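Local coordinates for putative peptidyl-prolyl cis-trans isomerase Cbf2 (Campylobacter jejuni, PDB 3RFW), which is a SurA-like chaperone that probably catalyses the cis-trans isomerisation of peptidyl-prolyl bonds in proteins, at residues Lys109-Gln114 against Ala180-Lys185; Gln114-Leu119 against Lys144-Ala149; Leu184-Ile189 against Glu206-Lys211. All blocks are in the same frame, centred on the assembly; numbering follows the deposited sequence.

Contact 1: residues Lys109-Gln114 against Ala180-Lys185; sequences KPARVQ and AAFALK
The F182 ring, reaching out from the end of helix 175-183, is met by V113 over one face, where CB lies, and by the A111 backbone at its edge. In this parvulin-type prolyl isomerase domain the helix links the two outer strands of a four-stranded antiparallel sheet, and the contact lays its last turn on the beginning of strand 108-120, one of the inner pair. The edge is the closer approach: A111 O comes within 3.5 Å of F182 CZ, near the ring plane, while A111 CB touches F182 CE2 at 3.6 Å. Over the face, V113 CG1 approaches F182 CE1 at 3.9 Å, the two side chains crossing obliquely. F182 CB does not itself point at the strand; the ring gains its contacts by extending from the helix to the backbone of A111. No hydrogen bond spans the two segments, which meet by apolar packing and by the oxygen-to-ring-edge approach. R112, which meets the ring only through its backbone, points its CB away from the helix, and its guanidinium makes a cation-pi contact with W167 of the adjacent strand. V113 is buried, and its chi1 of 59° puts CG1 between the backbone N and the carbonyl carbon. That rotation turns CG1 to both F182 and A181, its distance to A181 CB being 4.4 Å, and leaves CG2 4.0 Å from A181 O.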
ATOM      1  N   LYS A 109     -12.287  23.028  -7.119  1.00 55.65           N
ATOM      2  CA  LYS A 109     -11.705  22.859  -5.783  1.00 55.27           C
ATOM      3  C   LYS A 109     -12.506  23.664  -4.775  1.00 56.21           C
ATOM      4  O   LYS A 109     -12.746  24.855  -4.978  1.00 57.36           O
ATOM      5  CB  LYS A 109     -10.251  23.323  -5.770  1.00 55.80           C
ATOM      6  CG  LYS A 109      -9.455  22.841  -6.966  1.00 62.23           C
ATOM      7  CD  LYS A 109      -7.950  22.903  -6.717  1.00 70.76           C
ATOM      8  CE  LYS A 109      -7.176  22.497  -7.971  1.00 69.44           C
ATOM      9  NZ  LYS A 109      -7.474  23.402  -9.122  1.00 70.20           N
ATOM     10  N   PRO A 110     -12.942  23.016  -3.689  1.00 55.63           N
ATOM     11  CA  PRO A 110     -13.884  23.638  -2.773  1.00 55.25           C
ATOM     12  C   PRO A 110     -13.204  24.690  -1.917  1.00 54.60           C
ATOM     13  O   PRO A 110     -11.978  24.722  -1.823  1.00 56.75           O
ATOM     14  CB  PRO A 110     -14.347  22.470  -1.912  1.00 55.34           C
ATOM     15  CG  PRO A 110     -13.186  21.541  -1.915  1.00 58.55           C
ATOM     16  CD  PRO A 110     -12.636  21.628  -3.306  1.00 56.53           C
ATOM     17  N   ALA A 111     -13.994  25.600  -1.368  1.00 54.28           N
ATOM     18  CA  ALA A 111     -13.456  26.711  -0.593  1.00 53.13           C
ATOM     19  C   ALA A 111     -12.909  26.160   0.714  1.00 52.61           C
ATOM     20  O   ALA A 111     -13.514  25.276   1.318  1.00 52.85           O
ATOM     21  CB  ALA A 111     -14.542  27.732  -0.327  1.00 52.23           C
ATOM     22  N   ARG A 112     -11.765  26.668   1.152  1.00 50.50           N
ATOM     23  CA  ARG A 112     -11.184  26.219   2.410  1.00 49.88           C
ATOM     24  C   ARG A 112     -10.908  27.414   3.322  1.00 49.75           C
ATOM     25  O   ARG A 112     -10.651  28.531   2.851  1.00 48.52           O
ATOM     26  CB  ARG A 112      -9.874  25.469   2.155  1.00 49.62           C
ATOM     27  CG  ARG A 112     -10.042  24.066   1.584  1.00 57.99           C
ATOM     28  CD  ARG A 112      -8.904  23.689   0.624  1.00 67.08           C
ATOM     29  NE  ARG A 112      -7.696  23.198   1.300  1.00 75.77           N
ATOM     30  CZ  ARG A 112      -6.478  23.718   1.132  1.00 78.33           C
ATOM     31  NH1 ARG A 112      -6.308  24.771   0.342  1.00 79.81           N
ATOM     32  NH2 ARG A 112      -5.428  23.193   1.757  1.00 78.05           N
ATOM     33  N   VAL A 113     -10.849  27.145   4.618  1.00 48.73           N
ATOM     34  CA  VAL A 113     -10.339  28.112   5.575  1.00 48.85           C
ATOM     35  C   VAL A 113      -9.260  27.495   6.462  1.00 47.62           C
ATOM     36  O   VAL A 113      -9.261  26.291   6.718  1.00 48.09           O
ATOM     37  CB  VAL A 113     -11.455  28.659   6.453  1.00 48.86           C
ATOM     38  CG1 VAL A 113     -12.120  27.527   7.200  1.00 47.14           C
ATOM     39  CG2 VAL A 113     -10.890  29.675   7.440  1.00 52.83           C
ATOM     40  N   GLN A 114      -8.313  28.327   6.881  1.00 47.63           N
ATOM     41  CA  GLN A 114      -7.323  27.949   7.874  1.00 46.09           C
ATOM     42  C   GLN A 114      -7.557  28.759   9.156  1.00 45.86           C
ATOM     43  O   GLN A 114      -7.393  29.977   9.163  1.00 45.74           O
ATOM     44  CB  GLN A 114      -5.912  28.208   7.317  1.00 46.88           C
ATOM     45  CG  GLN A 114      -4.769  27.658   8.195  1.00 44.80           C
ATOM     46  CD  GLN A 114      -3.384  28.207   7.822  1.00 47.67           C
ATOM     47  OE1 GLN A 114      -3.245  29.328   7.337  1.00 47.13           O
ATOM     48  NE2 GLN A 114      -2.351  27.419   8.093  1.00 52.90           N
ATOM     49  N   ALA A 180     -19.537  30.690  10.784  1.00 52.05           N
ATOM     50  CA  ALA A 180     -18.786  31.834  11.288  1.00 49.66           C
ATOM     51  C   ALA A 180     -17.375  31.911  10.686  1.00 47.47           C
ATOM     52  O   ALA A 180     -16.893  33.000  10.361  1.00 47.55           O
ATOM     53  CB  ALA A 180     -18.743  31.836  12.812  1.00 48.92           C
ATOM     54  N   ALA A 181     -16.739  30.755  10.488  1.00 45.96           N
ATOM     55  CA  ALA A 181     -15.343  30.729  10.065  1.00 46.11           C
ATOM     56  C   ALA A 181     -15.169  31.148   8.595  1.00 45.50           C
ATOM     57  O   ALA A 181     -14.212  31.842   8.248  1.00 44.68           O
ATOM     58  CB  ALA A 181     -14.720  29.354  10.314  1.00 46.01           C
ATOM     59  N   PHE A 182     -16.118  30.760   7.754  1.00 44.69           N
ATOM     60  CA  PHE A 182     -16.187  31.276   6.384  1.00 47.49           C
ATOM     61  C   PHE A 182     -16.562  32.754   6.263  1.00 46.86           C
ATOM     62  O   PHE A 182     -16.154  33.416   5.308  1.00 45.64           O
ATOM     63  CB  PHE A 182     -17.072  30.401   5.494  1.00 46.42           C
ATOM     64  CG  PHE A 182     -16.373  29.174   4.984  1.00 50.39           C
ATOM     65  CD1 PHE A 182     -16.154  28.094   5.817  1.00 54.46           C
ATOM     66  CD2 PHE A 182     -15.801  29.156   3.724  1.00 57.98           C
ATOM     67  CE1 PHE A 182     -15.473  26.971   5.361  1.00 59.02           C
ATOM     68  CE2 PHE A 182     -15.132  28.022   3.250  1.00 56.93           C
ATOM     69  CZ  PHE A 182     -14.984  26.930   4.067  1.00 59.06           C
ATOM     70  N   ALA A 183     -17.321  33.274   7.226  1.00 44.98           N
ATOM     71  CA  ALA A 183     -17.733  34.669   7.152  1.00 45.97           C
ATOM     72  C   ALA A 183     -16.623  35.652   7.496  1.00 47.39           C
ATOM     73  O   ALA A 183     -16.609  36.769   6.983  1.00 51.03           O
ATOM     74  CB  ALA A 183     -18.953  34.923   7.998  1.00 45.87           C
ATOM     75  N   LEU A 184     -15.678  35.241   8.336  1.00 46.49           N
ATOM     76  CA  LEU A 184     -14.659  36.150   8.836  1.00 46.89           C
ATOM     77  C   LEU A 184     -13.724  36.626   7.751  1.00 46.40           C
ATOM     78  O   LEU A 184     -13.464  35.913   6.780  1.00 48.54           O
ATOM     79  CB  LEU A 184     -13.822  35.490   9.940  1.00 46.04           C
ATOM     80  CG  LEU A 184     -14.563  35.165  11.244  1.00 49.51           C
ATOM     81  CD1 LEU A 184     -13.845  34.051  11.986  1.00 53.79           C
ATOM     82  CD2 LEU A 184     -14.702  36.413  12.122  1.00 45.18           C
ATOM     83  N   LYS A 185     -13.096  37.759   8.005  1.00 45.22           N
ATOM     84  CA  LYS A 185     -11.962  38.192   7.223  1.00 47.71           C
ATOM     85  C   LYS A 185     -10.673  37.589   7.778  1.00 47.23           C
ATOM     86  O   LYS A 185     -10.600  37.249   8.955  1.00 47.75           O
ATOM     87  CB  LYS A 185     -11.903  39.724   7.207  1.00 48.80           C
ATOM     88  CG  LYS A 185     -13.100  40.361   6.470  1.00 53.90           C
ATOM     89  CD  LYS A 185     -13.843  41.355   7.369  1.00 63.16           C
TER

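Contact 2: residues Gln114-Leu119 against Lys144-Ala149; sequences QAKHIL and KFSELA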
ATOM      1  N   GLN A 114      -8.313  28.327   6.881  1.00 47.63           N
ATOM      2  CA  GLN A 114      -7.323  27.949   7.874  1.00 46.09           C
ATOM      3  C   GLN A 114      -7.557  28.759   9.156  1.00 45.86           C
ATOM      4  O   GLN A 114      -7.393  29.977   9.163  1.00 45.74           O
ATOM      5  CB  GLN A 114      -5.912  28.208   7.317  1.00 46.88           C
ATOM      6  CG  GLN A 114      -4.769  27.658   8.195  1.00 44.80           C
ATOM      7  CD  GLN A 114      -3.384  28.207   7.822  1.00 47.67           C
ATOM      8  OE1 GLN A 114      -3.245  29.328   7.337  1.00 47.13           O
ATOM      9  NE2 GLN A 114      -2.351  27.419   8.093  1.00 52.90           N
ATOM     10  N   ALA A 115      -7.888  28.086  10.254  1.00 46.66           N
ATOM     11  CA  ALA A 115      -8.324  28.799  11.460  1.00 47.23           C
ATOM     12  C   ALA A 115      -7.807  28.167  12.740  1.00 48.46           C
ATOM     13  O   ALA A 115      -7.465  26.978  12.757  1.00 49.76           O
ATOM     14  CB  ALA A 115      -9.844  28.906  11.495  1.00 45.81           C
ATOM     15  N   LYS A 116      -7.748  28.965  13.804  1.00 47.32           N
ATOM     16  CA  LYS A 116      -7.628  28.443  15.161  1.00 47.47           C
ATOM     17  C   LYS A 116      -8.921  28.680  15.931  1.00 47.55           C
ATOM     18  O   LYS A 116      -9.672  29.589  15.604  1.00 45.01           O
ATOM     19  CB  LYS A 116      -6.452  29.127  15.891  1.00 48.63           C
ATOM     20  CG  LYS A 116      -5.065  28.712  15.359  1.00 46.22           C
ATOM     21  CD  LYS A 116      -3.950  29.415  16.101  1.00 44.08           C
ATOM     22  CE  LYS A 116      -2.688  29.513  15.252  1.00 48.11           C
ATOM     23  NZ  LYS A 116      -1.637  30.285  15.962  1.00 51.74           N
ATOM     24  N   HIS A 117      -9.145  27.912  16.995  1.00 48.78           N
ATOM     25  CA  HIS A 117     -10.245  28.202  17.914  1.00 49.91           C
ATOM     26  C   HIS A 117      -9.930  28.008  19.404  1.00 50.51           C
ATOM     27  O   HIS A 117      -8.913  27.404  19.764  1.00 51.42           O
ATOM     28  CB  HIS A 117     -11.531  27.474  17.492  1.00 48.41           C
ATOM     29  CG  HIS A 117     -11.712  26.127  18.119  1.00 52.71           C
ATOM     30  ND1 HIS A 117     -10.714  25.174  18.147  1.00 58.36           N
ATOM     31  CD2 HIS A 117     -12.806  25.545  18.669  1.00 53.56           C
ATOM     32  CE1 HIS A 117     -11.177  24.072  18.711  1.00 56.15           C
ATOM     33  NE2 HIS A 117     -12.449  24.264  19.019  1.00 55.84           N
ATOM     34  N   ILE A 118     -10.753  28.621  20.253  1.00 50.25           N
ATOM     35  CA  ILE A 118     -10.733  28.394  21.703  1.00 50.06           C
ATOM     36  C   ILE A 118     -12.118  27.933  22.135  1.00 50.04           C
ATOM     37  O   ILE A 118     -13.102  28.552  21.781  1.00 50.38           O
ATOM     38  CB  ILE A 118     -10.400  29.704  22.459  1.00 49.53           C
ATOM     39  CG1 ILE A 118      -8.957  30.123  22.191  1.00 47.47           C
ATOM     40  CG2 ILE A 118     -10.669  29.556  23.947  1.00 49.54           C
ATOM     41  CD1 ILE A 118      -8.610  31.484  22.727  1.00 49.35           C
ATOM     42  N   LEU A 119     -12.203  26.840  22.882  1.00 51.47           N
ATOM     43  CA  LEU A 119     -13.504  26.330  23.302  1.00 52.54           C
ATOM     44  C   LEU A 119     -13.657  26.459  24.812  1.00 53.33           C
ATOM     45  O   LEU A 119     -12.717  26.211  25.566  1.00 55.16           O
ATOM     46  CB  LEU A 119     -13.713  24.877  22.837  1.00 52.75           C
ATOM     47  CG  LEU A 119     -14.923  24.079  23.361  1.00 54.77           C
ATOM     48  CD1 LEU A 119     -16.233  24.751  22.965  1.00 58.60           C
ATOM     49  CD2 LEU A 119     -14.906  22.643  22.828  1.00 56.39           C
ATOM     50  N   LYS A 144      -1.092  35.985  21.144  1.00 58.22           N
ATOM     51  CA  LYS A 144      -1.991  36.068  22.280  1.00 56.98           C
ATOM     52  C   LYS A 144      -3.140  35.079  22.199  1.00 55.16           C
ATOM     53  O   LYS A 144      -3.478  34.458  23.196  1.00 55.17           O
ATOM     54  CB  LYS A 144      -2.505  37.491  22.474  1.00 57.47           C
ATOM     55  CG  LYS A 144      -1.916  38.190  23.703  1.00 61.63           C
ATOM     56  N   PHE A 145      -3.710  34.894  21.010  1.00 54.63           N
ATOM     57  CA  PHE A 145      -4.764  33.881  20.840  1.00 53.27           C
ATOM     58  C   PHE A 145      -4.301  32.489  21.276  1.00 52.11           C
ATOM     59  O   PHE A 145      -4.950  31.831  22.097  1.00 49.92           O
ATOM     60  CB  PHE A 145      -5.277  33.821  19.385  1.00 52.73           C
ATOM     61  CG  PHE A 145      -6.562  33.020  19.216  1.00 48.39           C
ATOM     62  CD1 PHE A 145      -7.801  33.624  19.351  1.00 50.61           C
ATOM     63  CD2 PHE A 145      -6.524  31.661  18.948  1.00 48.56           C
ATOM     64  CE1 PHE A 145      -8.993  32.882  19.204  1.00 50.88           C
ATOM     65  CE2 PHE A 145      -7.703  30.915  18.798  1.00 42.11           C
ATOM     66  CZ  PHE A 145      -8.931  31.525  18.929  1.00 46.05           C
ATOM     67  N   SER A 146      -3.246  32.007  20.624  1.00 53.18           N
ATOM     68  CA  SER A 146      -2.692  30.681  20.884  1.00 54.90           C
ATOM     69  C   SER A 146      -2.335  30.481  22.366  1.00 56.11           C
ATOM     70  O   SER A 146      -2.577  29.408  22.933  1.00 55.75           O
ATOM     71  CB  SER A 146      -1.455  30.447  20.015  1.00 55.14           C
ATOM     72  OG  SER A 146      -1.744  30.626  18.637  1.00 59.14           O
ATOM     73  N   GLU A 147      -1.765  31.513  22.987  1.00 56.64           N
ATOM     74  CA  GLU A 147      -1.486  31.480  24.422  1.00 58.61           C
ATOM     75  C   GLU A 147      -2.763  31.340  25.245  1.00 58.89           C
ATOM     76  O   GLU A 147      -2.778  30.627  26.254  1.00 60.48           O
ATOM     77  CB  GLU A 147      -0.694  32.719  24.870  1.00 59.04           C
ATOM     78  N   LEU A 148      -3.834  32.004  24.820  1.00 58.00           N
ATOM     79  CA  LEU A 148      -5.117  31.876  25.511  1.00 58.07           C
ATOM     80  C   LEU A 148      -5.734  30.494  25.308  1.00 57.57           C
ATOM     81  O   LEU A 148      -6.473  30.005  26.162  1.00 58.09           O
ATOM     82  CB  LEU A 148      -6.095  32.967  25.057  1.00 58.15           C
ATOM     83  CG  LEU A 148      -5.890  34.381  25.627  1.00 61.74           C
ATOM     84  CD1 LEU A 148      -7.125  35.269  25.351  1.00 61.94           C
ATOM     85  CD2 LEU A 148      -5.594  34.319  27.123  1.00 55.88           C
ATOM     86  N   ALA A 149      -5.474  29.889  24.151  1.00 57.16           N
ATOM     87  CA  ALA A 149      -6.037  28.577  23.836  1.00 57.49           C
ATOM     88  C   ALA A 149      -5.356  27.494  24.680  1.00 57.91           C
ATOM     89  O   ALA A 149      -6.018  26.675  25.321  1.00 57.00           O
ATOM     90  CB  ALA A 149      -5.886  28.267  22.337  1.00 57.07           C
TER
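I118 and F145 approach from opposite sides, the end of the isoleucine lying over the ring face, in the tight, buried part of this contact, where strand 108-120 is covered by helix 138-152 of the parvulin-type domain. I118 CD1 sits almost directly over the centre of the F145 ring, 3.8 Å from the centroid and 13° off the normal, a CH-pi contact. The same isoleucine packs CG1 against A149 CB at 3.6 Å and CD1 against L148 CB at 3.7 Å, so it fits between three side chains of the helix. F145 has CG anti to its backbone N (chi1 -167°), which carries the ring to the strand; there its edge meets the backbone of H117, and CE2 touches K116 CB at 3.6 Å. The partly exposed side is polar and thinner. Beyond CG the K116 chain is extended and brings NZ to S146 OG, donating a hydrogen bond of 2.7 Å. D142, one turn earlier, ties the pair together: its carboxylate forms a salt bridge with K116 NZ, and its backbone O is hydrogen-bonded to S146 OG. Around the apolar part, helix 123-133 brings I129 to I118 and L133 to both F145 and L148, while V202 and L204 of strand 199-213 also touch F145.

Contact 3: residues Leu184-Ile189 against Glu206-Lys211; sequences LKNGTI and ENSQAK
N186 reaches across to strand 199-213 with its whole side chain. Its CB passes E206 O at 4.1 Å, and CG lies about equally far from N207 CA and S208 N. The amide then divides its work. ND2 rests 3.2 Å from N207 C and donates a hydrogen bond to S208 OG at 3.0 Å; the bond is bent, 142° at the hydrogen, although the hydroxyl oxygen stays close to the amide plane. OD1 accepts from a water 2.8 Å away, which also lies within bonding distance of S208 O but has more acceptors around it than it has hydrogens to donate. The N207 amide stands nearly perpendicular to that of N186, and its OD1 turns back to accept the backbone N-H of S208. N186 and G187 are the central pair of a type II beta turn running from K185 to T188, which leads into the hairpin of strands 188-196 and 199-213. G187 has the positive phi (77°) that such a turn places at its third residue. T188 OG1 donates to K185 O at 2.6 Å, reinforcing the weak T188 N to K185 O bond. On the far flank of strand 199-213 from the turn, a classic beta bulge sets E206 and N207 together against the single residue Q114 of strand 108-120. A second water is hydrogen-bonded to S208 OG and donates to L184 O, 3.1 Å away.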
ATOM      1  N   LEU A 184     -15.678  35.241   8.336  1.00 46.49           N
ATOM      2  CA  LEU A 184     -14.659  36.150   8.836  1.00 46.89           C
ATOM      3  C   LEU A 184     -13.724  36.626   7.751  1.00 46.40           C
ATOM      4  O   LEU A 184     -13.464  35.913   6.780  1.00 48.54           O
ATOM      5  CB  LEU A 184     -13.822  35.490   9.940  1.00 46.04           C
ATOM      6  CG  LEU A 184     -14.563  35.165  11.244  1.00 49.51           C
ATOM      7  CD1 LEU A 184     -13.845  34.051  11.986  1.00 53.79           C
ATOM      8  CD2 LEU A 184     -14.702  36.413  12.122  1.00 45.18           C
ATOM      9  N   LYS A 185     -13.096  37.759   8.005  1.00 45.22           N
ATOM     10  CA  LYS A 185     -11.962  38.192   7.223  1.00 47.71           C
ATOM     11  C   LYS A 185     -10.673  37.589   7.778  1.00 47.23           C
ATOM     12  O   LYS A 185     -10.600  37.249   8.955  1.00 47.75           O
ATOM     13  CB  LYS A 185     -11.903  39.724   7.207  1.00 48.80           C
ATOM     14  CG  LYS A 185     -13.100  40.361   6.470  1.00 53.90           C
ATOM     15  CD  LYS A 185     -13.843  41.355   7.369  1.00 63.16           C
ATOM     16  N   ASN A 186      -9.717  37.334   6.894  1.00 46.72           N
ATOM     17  CA  ASN A 186      -8.406  36.840   7.287  1.00 47.91           C
ATOM     18  C   ASN A 186      -7.790  37.682   8.412  1.00 49.12           C
ATOM     19  O   ASN A 186      -7.917  38.903   8.424  1.00 47.77           O
ATOM     20  CB  ASN A 186      -7.469  36.839   6.084  1.00 45.85           C
ATOM     21  CG  ASN A 186      -7.905  35.850   5.010  1.00 46.50           C
ATOM     22  OD1 ASN A 186      -7.625  36.054   3.835  1.00 48.92           O
ATOM     23  ND2 ASN A 186      -8.584  34.778   5.412  1.00 35.10           N
ATOM     24  N   GLY A 187      -7.142  37.007   9.355  1.00 49.94           N
ATOM     25  CA  GLY A 187      -6.441  37.677  10.443  1.00 53.04           C
ATOM     26  C   GLY A 187      -7.349  38.213  11.544  1.00 54.65           C
ATOM     27  O   GLY A 187      -6.899  39.003  12.389  1.00 55.04           O
ATOM     28  N   THR A 188      -8.625  37.814  11.535  1.00 52.92           N
ATOM     29  CA  THR A 188      -9.584  38.364  12.500  1.00 52.97           C
ATOM     30  C   THR A 188     -10.245  37.272  13.315  1.00 53.63           C
ATOM     31  O   THR A 188     -10.320  36.110  12.885  1.00 52.20           O
ATOM     32  CB  THR A 188     -10.719  39.189  11.833  1.00 53.12           C
ATOM     33  OG1 THR A 188     -11.587  38.327  11.079  1.00 54.18           O
ATOM     34  CG2 THR A 188     -10.157  40.301  10.927  1.00 56.75           C
ATOM     35  N   ILE A 189     -10.811  37.684  14.446  1.00 52.80           N
ATOM     36  CA  ILE A 189     -11.526  36.771  15.329  1.00 54.92           C
ATOM     37  C   ILE A 189     -13.024  37.000  15.236  1.00 54.34           C
ATOM     38  O   ILE A 189     -13.473  38.077  14.868  1.00 53.94           O
ATOM     39  CB  ILE A 189     -11.083  36.910  16.815  1.00 54.26           C
ATOM     40  CG1 ILE A 189     -11.210  38.372  17.288  1.00 56.25           C
ATOM     41  CG2 ILE A 189      -9.658  36.378  16.998  1.00 51.44           C
ATOM     42  CD1 ILE A 189     -11.883  38.531  18.661  1.00 58.53           C
ATOM     43  N   GLU A 206      -6.900  32.474   9.964  1.00 48.47           N
ATOM     44  CA  GLU A 206      -5.554  32.813   9.518  1.00 49.74           C
ATOM     45  C   GLU A 206      -5.541  33.107   8.011  1.00 50.25           C
ATOM     46  O   GLU A 206      -4.890  34.054   7.559  1.00 49.62           O
ATOM     47  CB  GLU A 206      -4.587  31.673   9.856  1.00 49.34           C
ATOM     48  CG  GLU A 206      -3.110  31.961   9.532  1.00 55.79           C
ATOM     49  CD  GLU A 206      -2.166  30.838   9.970  1.00 57.93           C
ATOM     50  OE1 GLU A 206      -2.590  29.958  10.756  1.00 55.16           O
ATOM     51  OE2 GLU A 206      -0.994  30.844   9.531  1.00 62.14           O
ATOM     52  N   ASN A 207      -6.240  32.274   7.243  1.00 49.81           N
ATOM     53  CA  ASN A 207      -6.198  32.337   5.775  1.00 50.21           C
ATOM     54  C   ASN A 207      -7.482  31.758   5.186  1.00 48.95           C
ATOM     55  O   ASN A 207      -8.268  31.117   5.898  1.00 49.38           O
ATOM     56  CB  ASN A 207      -4.981  31.571   5.228  1.00 49.43           C
ATOM     57  CG  ASN A 207      -4.393  32.209   3.965  1.00 53.73           C
ATOM     58  OD1 ASN A 207      -5.055  32.990   3.283  1.00 51.56           O
ATOM     59  ND2 ASN A 207      -3.156  31.845   3.635  1.00 54.36           N
ATOM     60  N   SER A 208      -7.687  31.988   3.894  1.00 47.31           N
ATOM     61  CA  SER A 208      -8.812  31.404   3.180  1.00 48.29           C
ATOM     62  C   SER A 208      -8.377  30.997   1.780  1.00 47.14           C
ATOM     63  O   SER A 208      -7.436  31.558   1.227  1.00 45.75           O
ATOM     64  CB  SER A 208      -9.936  32.422   3.082  1.00 46.77           C
ATOM     65  OG  SER A 208     -10.423  32.701   4.378  1.00 57.81           O
ATOM     66  N   GLN A 209      -9.111  30.073   1.185  1.00 47.10           N
ATOM     67  CA  GLN A 209      -8.952  29.798  -0.237  1.00 49.39           C
ATOM     68  C   GLN A 209     -10.334  29.769  -0.853  1.00 46.67           C
ATOM     69  O   GLN A 209     -11.218  29.110  -0.326  1.00 47.26           O
ATOM     70  CB  GLN A 209      -8.271  28.442  -0.432  1.00 49.15           C
ATOM     71  CG  GLN A 209      -7.642  28.252  -1.795  1.00 56.01           C
ATOM     72  CD  GLN A 209      -6.836  26.954  -1.876  1.00 64.71           C
ATOM     73  OE1 GLN A 209      -7.386  25.880  -2.153  1.00 69.02           O
ATOM     74  NE2 GLN A 209      -5.542  27.042  -1.580  1.00 61.89           N
ATOM     75  N   ALA A 210     -10.550  30.562  -1.893  1.00 45.81           N
ATOM     76  CA  ALA A 210     -11.857  30.583  -2.560  1.00 46.38           C
ATOM     77  C   ALA A 210     -12.004  29.319  -3.407  1.00 44.81           C
ATOM     78  O   ALA A 210     -11.019  28.772  -3.895  1.00 44.36           O
ATOM     79  CB  ALA A 210     -12.003  31.832  -3.441  1.00 44.22           C
ATOM     80  N   LYS A 211     -13.229  28.842  -3.527  1.00 43.71           N
ATOM     81  CA  LYS A 211     -13.599  27.874  -4.559  1.00 45.62           C
ATOM     82  C   LYS A 211     -12.831  28.148  -5.855  1.00 45.60           C
ATOM     83  O   LYS A 211     -12.835  29.271  -6.355  1.00 48.97           O
ATOM     84  CB  LYS A 211     -15.101  27.987  -4.803  1.00 46.23           C
ATOM     85  CG  LYS A 211     -15.775  26.757  -5.371  1.00 49.73           C
ATOM     86  CD  LYS A 211     -17.315  26.945  -5.388  1.00 49.90           C
ATOM     87  CE  LYS A 211     -17.967  25.863  -6.251  1.00 51.32           C
ATOM     88  NZ  LYS A 211     -19.392  26.138  -6.567  1.00 50.30           N
TER
HETATM   89  O   HOH W   1     -12.504  33.001   6.457  1.00 46.01           O
HETATM   90  O   HOH W   2      -7.665  34.319   1.581  1.00 59.39           O

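In the fold
From the N-terminal side, strand 108-120 comes first and serves contacts 1 and 2 in succession, sharing Q114. Contact 2 closes the shorter loop, returning through helix 123-133 to helix 138-152; it lies within the longer excursion that contact 1 closes when helix 175-183 comes back to the start of the same strand. The chain then leaves that helix through L184 and K185, which belong to contacts 1 and 3, and contact 3 closes the final hairpin between strands 188-196 and 199-213. Backbone pairing of R112 and Q114 with Q209, E206 and N207 joins contacts 1 and 3 across the sheet, while I189 packs against F145 of contact 2.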